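Local coordinates for tailspike protein (Siphovirus 9NA, PDB 3RIQ) that probably binds Salmonella lipopolysaccharide as the phage's receptor and cleaves its O-antigen chains as an endorhamnosidase, at residues L506-F520 against I529-L543. Numbering follows the deposited sequence.
Sequences LPESALEFNSSIGFF and ILAKKPDGTFVTYSL
Ile529 meets Phe519 and Ile517 on one face of an antiparallel pair of strands, 516-520 and 529-532, a worked example of a sheet with two unlike faces: Ile517, Phe519, Ile529 and Ala531 pack on one, while Leu530 and Lys532 meet residues 506-514 on the other. Ile529 CG1 lies 3.4 Å from Phe519 CE2, the two side chains running side by side in the same direction, while Ile529 CG2 packs on Ile517 CB. Leu530 comes next, on the reverse face. Its backbone exchanges two hydrogen bonds with Gly518, and its CG, set anti to the backbone N (chi1 -180°), carries Leu530 CD2 against residues 506-511, 3.8 Å from Leu511 CD1 and close to the carbonyl oxygens of Leu506 and Pro507. Ala531 returns to the first face, against Ile517 CG2. Lys532 pairs with Ser516, and its extended chain passes Asn514 OD1: Lys532 NZ donates to Glu512 O at 3.0 Å, approaching from above that carbonyl plane, and to Leu511 O at 3.2 Å. A water that accepts from Lys532 NZ donates in turn to Glu508 O and Leu511 O. The type I turn from Lys533 to Gly536 brings Gly536 CA to 3.2 Å from Asn514 OD1. Beyond it, Phe538 offers one ring face to Glu508, whose CG sits 3.6 Å above the ring centre in a CH-pi contact; the carboxylate stacks nearly parallel, 7° from the ring plane. Farther on, Leu543 CD1 reaches the edge of the Phe519 ring. Ser516 and Ile517 also pair with a strand of the second subunit, continuing the sheet across the interface. With Ser515 and Ser516 both facing Lys532, a G1 beta bulge opens strand 516-520 where strand 529-532 ends, within a three-stranded antiparallel meander at the C-terminal end of the trimeric tailspike.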
loop_
_atom_site.group_PDB
_atom_site.type_symbol
_atom_site.label_atom_id
_atom_site.label_comp_id
_atom_site.label_asym_id
_atom_site.label_seq_id
_atom_site.Cartn_x
_atom_site.Cartn_y
_atom_site.Cartn_z
ATOM N N LEU A 506 -52.730 -13.268 26.551
ATOM C CA LEU A 506 -51.902 -12.120 26.274
ATOM C C LEU A 506 -52.319 -10.959 27.171
ATOM O O LEU A 506 -53.503 -10.615 27.216
ATOM C CB LEU A 506 -52.137 -11.702 24.821
ATOM C CG LEU A 506 -51.152 -12.074 23.741
ATOM C CD1 LEU A 506 -51.541 -11.287 22.488
ATOM C CD2 LEU A 506 -49.678 -11.765 24.167
ATOM N N PRO A 507 -51.364 -10.350 27.905
ATOM C CA PRO A 507 -51.722 -9.153 28.678
ATOM C C PRO A 507 -51.765 -7.908 27.782
ATOM O O PRO A 507 -51.145 -7.889 26.688
ATOM C CB PRO A 507 -50.612 -9.074 29.726
ATOM C CG PRO A 507 -49.400 -9.666 29.019
ATOM C CD PRO A 507 -49.943 -10.726 28.068
ATOM N N GLU A 508 -52.476 -6.883 28.246
ATOM C CA GLU A 508 -52.577 -5.617 27.517
ATOM C C GLU A 508 -51.197 -4.995 27.226
ATOM O O GLU A 508 -51.005 -4.381 26.175
ATOM C CB GLU A 508 -53.480 -4.643 28.274
ATOM C CG GLU A 508 -54.934 -5.171 28.365
ATOM C CD GLU A 508 -55.913 -4.262 29.105
ATOM O OE1 GLU A 508 -55.504 -3.236 29.706
ATOM O OE2 GLU A 508 -57.122 -4.593 29.074
ATOM N N SER A 509 -50.246 -5.161 28.151
ATOM C CA SER A 509 -48.881 -4.648 27.977
ATOM C C SER A 509 -48.137 -5.292 26.784
ATOM O O SER A 509 -47.136 -4.741 26.334
ATOM C CB SER A 509 -48.073 -4.903 29.243
ATOM O OG SER A 509 -48.129 -6.298 29.540
ATOM N N ALA A 510 -48.618 -6.444 26.288
ATOM C CA ALA A 510 -47.953 -7.163 25.187
ATOM C C ALA A 510 -48.307 -6.647 23.789
ATOM O O ALA A 510 -47.844 -7.195 22.786
ATOM C CB ALA A 510 -48.136 -8.674 25.289
ATOM N N LEU A 511 -49.090 -5.570 23.727
ATOM C CA LEU A 511 -49.313 -4.817 22.473
ATOM C C LEU A 511 -48.884 -3.374 22.707
ATOM O O LEU A 511 -49.540 -2.622 23.464
ATOM C CB LEU A 511 -50.788 -4.870 22.013
ATOM C CG LEU A 511 -51.307 -6.254 21.606
ATOM C CD1 LEU A 511 -52.833 -6.302 21.390
ATOM C CD2 LEU A 511 -50.574 -6.745 20.340
ATOM N N GLU A 512 -47.793 -2.971 22.060
ATOM C CA GLU A 512 -47.228 -1.647 22.365
ATOM C C GLU A 512 -48.058 -0.518 21.795
ATOM O O GLU A 512 -48.341 0.466 22.481
ATOM C CB GLU A 512 -45.785 -1.550 21.866
ATOM C CG GLU A 512 -45.158 -0.183 22.099
ATOM C CD GLU A 512 -43.654 -0.146 21.893
ATOM O OE1 GLU A 512 -43.063 0.872 22.312
ATOM O OE2 GLU A 512 -43.069 -1.095 21.308
ATOM N N PHE A 513 -48.452 -0.659 20.532
ATOM C CA PHE A 513 -48.996 0.482 19.817
ATOM C C PHE A 513 -50.496 0.415 19.634
ATOM O O PHE A 513 -51.072 -0.674 19.367
ATOM C CB PHE A 513 -48.307 0.667 18.450
ATOM C CG PHE A 513 -46.831 0.996 18.561
ATOM C CD1 PHE A 513 -45.851 0.079 18.168
ATOM C CD2 PHE A 513 -46.431 2.206 19.120
ATOM C CE1 PHE A 513 -44.486 0.365 18.314
ATOM C CE2 PHE A 513 -45.063 2.516 19.256
ATOM C CZ PHE A 513 -44.097 1.584 18.858
ATOM N N ASN A 514 -51.122 1.594 19.716
ATOM C CA ASN A 514 -52.546 1.722 19.346
ATOM C C ASN A 514 -52.799 1.139 17.948
ATOM O O ASN A 514 -51.915 1.206 17.064
ATOM C CB ASN A 514 -52.975 3.193 19.368
ATOM C CG ASN A 514 -52.925 3.791 20.754
ATOM O OD1 ASN A 514 -52.760 3.074 21.732
ATOM N ND2 ASN A 514 -53.052 5.114 20.839
ATOM N N SER A 515 -53.994 0.573 17.739
ATOM C CA SER A 515 -54.406 0.011 16.456
ATOM C C SER A 515 -53.539 -1.180 16.058
ATOM O O SER A 515 -52.933 -1.227 14.966
ATOM C CB SER A 515 -54.471 1.090 15.375
ATOM O OG SER A 515 -55.348 0.700 14.330
ATOM N N SER A 516 -53.485 -2.147 16.959
ATOM C CA SER A 516 -52.740 -3.394 16.709
ATOM C C SER A 516 -53.427 -4.576 17.396
ATOM O O SER A 516 -54.222 -4.380 18.298
ATOM C CB SER A 516 -51.258 -3.285 17.100
ATOM O OG SER A 516 -51.057 -3.175 18.497
ATOM N N ILE A 517 -53.149 -5.794 16.928
ATOM C CA ILE A 517 -53.745 -7.031 17.485
ATOM C C ILE A 517 -52.698 -8.103 17.731
ATOM O O ILE A 517 -51.602 -8.076 17.145
ATOM C CB ILE A 517 -54.881 -7.595 16.560
ATOM C CG1 ILE A 517 -54.304 -8.044 15.194
ATOM C CG2 ILE A 517 -55.993 -6.518 16.377
ATOM C CD1 ILE A 517 -55.304 -8.817 14.333
ATOM N N GLY A 518 -53.033 -9.059 18.596
ATOM C CA GLY A 518 -52.195 -10.249 18.788
ATOM C C GLY A 518 -53.114 -11.422 19.031
ATOM O O GLY A 518 -54.130 -11.280 19.723
ATOM N N PHE A 519 -52.789 -12.565 18.427
ATOM C CA PHE A 519 -53.550 -13.780 18.665
ATOM C C PHE A 519 -53.007 -14.543 19.878
ATOM O O PHE A 519 -51.817 -14.490 20.193
ATOM C CB PHE A 519 -53.503 -14.709 17.453
ATOM C CG PHE A 519 -54.274 -14.200 16.242
ATOM C CD1 PHE A 519 -53.737 -13.250 15.364
ATOM C CD2 PHE A 519 -55.547 -14.713 15.969
ATOM C CE1 PHE A 519 -54.486 -12.830 14.230
ATOM C CE2 PHE A 519 -56.271 -14.305 14.848
ATOM C CZ PHE A 519 -55.745 -13.351 13.994
ATOM N N PHE A 520 -53.894 -15.258 20.557
ATOM C CA PHE A 520 -53.467 -16.112 21.653
ATOM C C PHE A 520 -54.454 -17.238 21.881
ATOM O O PHE A 520 -55.616 -17.170 21.450
ATOM C CB PHE A 520 -53.282 -15.297 22.950
ATOM C CG PHE A 520 -54.573 -14.767 23.528
ATOM C CD1 PHE A 520 -55.112 -13.547 23.088
ATOM C CD2 PHE A 520 -55.240 -15.487 24.531
ATOM C CE1 PHE A 520 -56.313 -13.071 23.661
ATOM C CE2 PHE A 520 -56.423 -15.026 25.086
ATOM C CZ PHE A 520 -56.953 -13.819 24.681
ATOM N N ILE A 529 -58.364 -13.066 19.812
ATOM C CA ILE A 529 -57.606 -11.903 19.371
ATOM C C ILE A 529 -57.703 -10.861 20.460
ATOM O O ILE A 529 -58.813 -10.474 20.815
ATOM C CB ILE A 529 -58.193 -11.306 18.065
ATOM C CG1 ILE A 529 -58.170 -12.352 16.930
ATOM C CG2 ILE A 529 -57.467 -9.983 17.685
ATOM C CD1 ILE A 529 -58.961 -11.919 15.683
ATOM N N LEU A 530 -56.562 -10.408 20.986
ATOM C CA LEU A 530 -56.550 -9.189 21.801
ATOM C C LEU A 530 -56.382 -8.007 20.848
ATOM O O LEU A 530 -55.437 -7.982 20.040
ATOM C CB LEU A 530 -55.401 -9.231 22.806
ATOM C CG LEU A 530 -55.290 -8.008 23.712
ATOM C CD1 LEU A 530 -56.501 -7.869 24.674
ATOM C CD2 LEU A 530 -54.004 -8.080 24.510
ATOM N N ALA A 531 -57.281 -7.027 20.922
ATOM C CA ALA A 531 -57.214 -5.862 20.022
ATOM C C ALA A 531 -56.996 -4.609 20.821
ATOM O O ALA A 531 -57.809 -4.300 21.702
ATOM C CB ALA A 531 -58.489 -5.734 19.255
ATOM N N LYS A 532 -55.931 -3.875 20.483
ATOM C CA LYS A 532 -55.691 -2.556 21.047
ATOM C C LYS A 532 -56.222 -1.529 20.044
ATOM O O LYS A 532 -55.656 -1.341 18.977
ATOM C CB LYS A 532 -54.192 -2.366 21.318
ATOM C CG LYS A 532 -53.885 -1.084 22.142
ATOM C CD LYS A 532 -52.420 -0.996 22.557
ATOM C CE LYS A 532 -52.185 0.204 23.504
ATOM N NZ LYS A 532 -50.817 0.212 24.130
ATOM N N LYS A 533 -57.349 -0.906 20.378
ATOM C CA LYS A 533 -58.046 0.003 19.471
ATOM C C LYS A 533 -57.251 1.288 19.185
ATOM O O LYS A 533 -56.249 1.554 19.835
ATOM C CB LYS A 533 -59.431 0.333 20.056
ATOM C CG LYS A 533 -60.404 -0.857 20.027
ATOM C CD LYS A 533 -61.764 -0.474 20.670
ATOM C CE LYS A 533 -61.790 -0.784 22.165
ATOM N NZ LYS A 533 -62.958 -0.162 22.954
ATOM N N PRO A 534 -57.704 2.095 18.208
ATOM C CA PRO A 534 -57.012 3.350 17.910
ATOM C C PRO A 534 -56.919 4.325 19.098
ATOM O O PRO A 534 -55.975 5.138 19.151
ATOM C CB PRO A 534 -57.833 3.930 16.758
ATOM C CG PRO A 534 -58.341 2.694 16.030
ATOM C CD PRO A 534 -58.705 1.759 17.175
ATOM N N ASP A 535 -57.857 4.220 20.045
ATOM C CA ASP A 535 -57.838 5.094 21.220
ATOM C C ASP A 535 -57.048 4.500 22.393
ATOM O O ASP A 535 -56.972 5.124 23.456
ATOM C CB ASP A 535 -59.265 5.512 21.637
ATOM C CG ASP A 535 -60.088 4.359 22.188
ATOM O OD1 ASP A 535 -59.573 3.229 22.264
ATOM O OD2 ASP A 535 -61.278 4.573 22.532
ATOM N N GLY A 536 -56.434 3.325 22.202
ATOM C CA GLY A 536 -55.606 2.708 23.257
ATOM C C GLY A 536 -56.345 1.766 24.204
ATOM O O GLY A 536 -55.709 1.063 25.000
ATOM N N THR A 537 -57.674 1.728 24.118
ATOM C CA THR A 537 -58.456 0.771 24.912
ATOM C C THR A 537 -58.472 -0.606 24.234
ATOM O O THR A 537 -58.097 -0.735 23.065
ATOM C CB THR A 537 -59.897 1.244 25.152
ATOM O OG1 THR A 537 -60.587 1.373 23.901
ATOM C CG2 THR A 537 -59.884 2.597 25.868
ATOM N N PHE A 538 -58.939 -1.611 24.963
ATOM C CA PHE A 538 -58.830 -2.998 24.535
ATOM C C PHE A 538 -60.168 -3.730 24.472
ATOM O O PHE A 538 -61.072 -3.485 25.303
ATOM C CB PHE A 538 -57.938 -3.760 25.520
ATOM C CG PHE A 538 -56.489 -3.333 25.507
ATOM C CD1 PHE A 538 -56.055 -2.285 26.315
ATOM C CD2 PHE A 538 -55.543 -4.022 24.726
ATOM C CE1 PHE A 538 -54.717 -1.879 26.318
ATOM C CE2 PHE A 538 -54.181 -3.639 24.738
ATOM C CZ PHE A 538 -53.777 -2.550 25.530
ATOM N N VAL A 539 -60.263 -4.655 23.508
ATOM C CA VAL A 539 -61.354 -5.632 23.443
ATOM C C VAL A 539 -60.767 -6.972 23.007
ATOM O O VAL A 539 -59.699 -7.038 22.369
ATOM C CB VAL A 539 -62.504 -5.215 22.465
ATOM C CG1 VAL A 539 -63.391 -4.099 23.101
ATOM C CG2 VAL A 539 -61.966 -4.789 21.084
ATOM N N THR A 540 -61.451 -8.041 23.388
ATOM C CA THR A 540 -61.019 -9.371 23.004
ATOM C C THR A 540 -62.101 -10.026 22.159
ATOM O O THR A 540 -63.284 -10.068 22.564
ATOM C CB THR A 540 -60.727 -10.216 24.256
ATOM O OG1 THR A 540 -59.639 -9.620 24.980
ATOM C CG2 THR A 540 -60.361 -11.669 23.867
ATOM N N TYR A 541 -61.705 -10.554 21.008
ATOM C CA TYR A 541 -62.598 -11.334 20.146
ATOM C C TYR A 541 -62.341 -12.811 20.322
ATOM O O TYR A 541 -61.196 -13.232 20.388
ATOM C CB TYR A 541 -62.354 -10.945 18.690
ATOM C CG TYR A 541 -62.843 -9.563 18.363
ATOM C CD1 TYR A 541 -61.993 -8.457 18.486
ATOM C CD2 TYR A 541 -64.154 -9.354 17.893
ATOM C CE1 TYR A 541 -62.447 -7.175 18.220
ATOM C CE2 TYR A 541 -64.609 -8.078 17.596
ATOM C CZ TYR A 541 -63.747 -6.993 17.761
ATOM O OH TYR A 541 -64.170 -5.722 17.461
ATOM N N SER A 542 -63.415 -13.589 20.440
ATOM C CA SER A 542 -63.297 -15.039 20.435
ATOM C C SER A 542 -63.720 -15.519 19.054
ATOM O O SER A 542 -64.643 -14.969 18.450
ATOM C CB SER A 542 -64.177 -15.648 21.541
ATOM O OG SER A 542 -63.614 -15.375 22.842
ATOM N N LEU A 543 -63.010 -16.492 18.504
ATOM C CA LEU A 543 -63.367 -16.954 17.166
ATOM C C LEU A 543 -64.289 -18.145 17.264
ATOM O O LEU A 543 -64.349 -18.798 18.322
ATOM C CB LEU A 543 -62.127 -17.271 16.340
ATOM C CG LEU A 543 -61.305 -15.993 16.131
ATOM C CD1 LEU A 543 -59.978 -16.264 15.467
ATOM C CD2 LEU A 543 -62.114 -14.954 15.345
ATOM O OXT LEU A 543 -64.985 -18.434 16.281
HETATM O O HOH W 1 -50.289 -1.706 26.102
#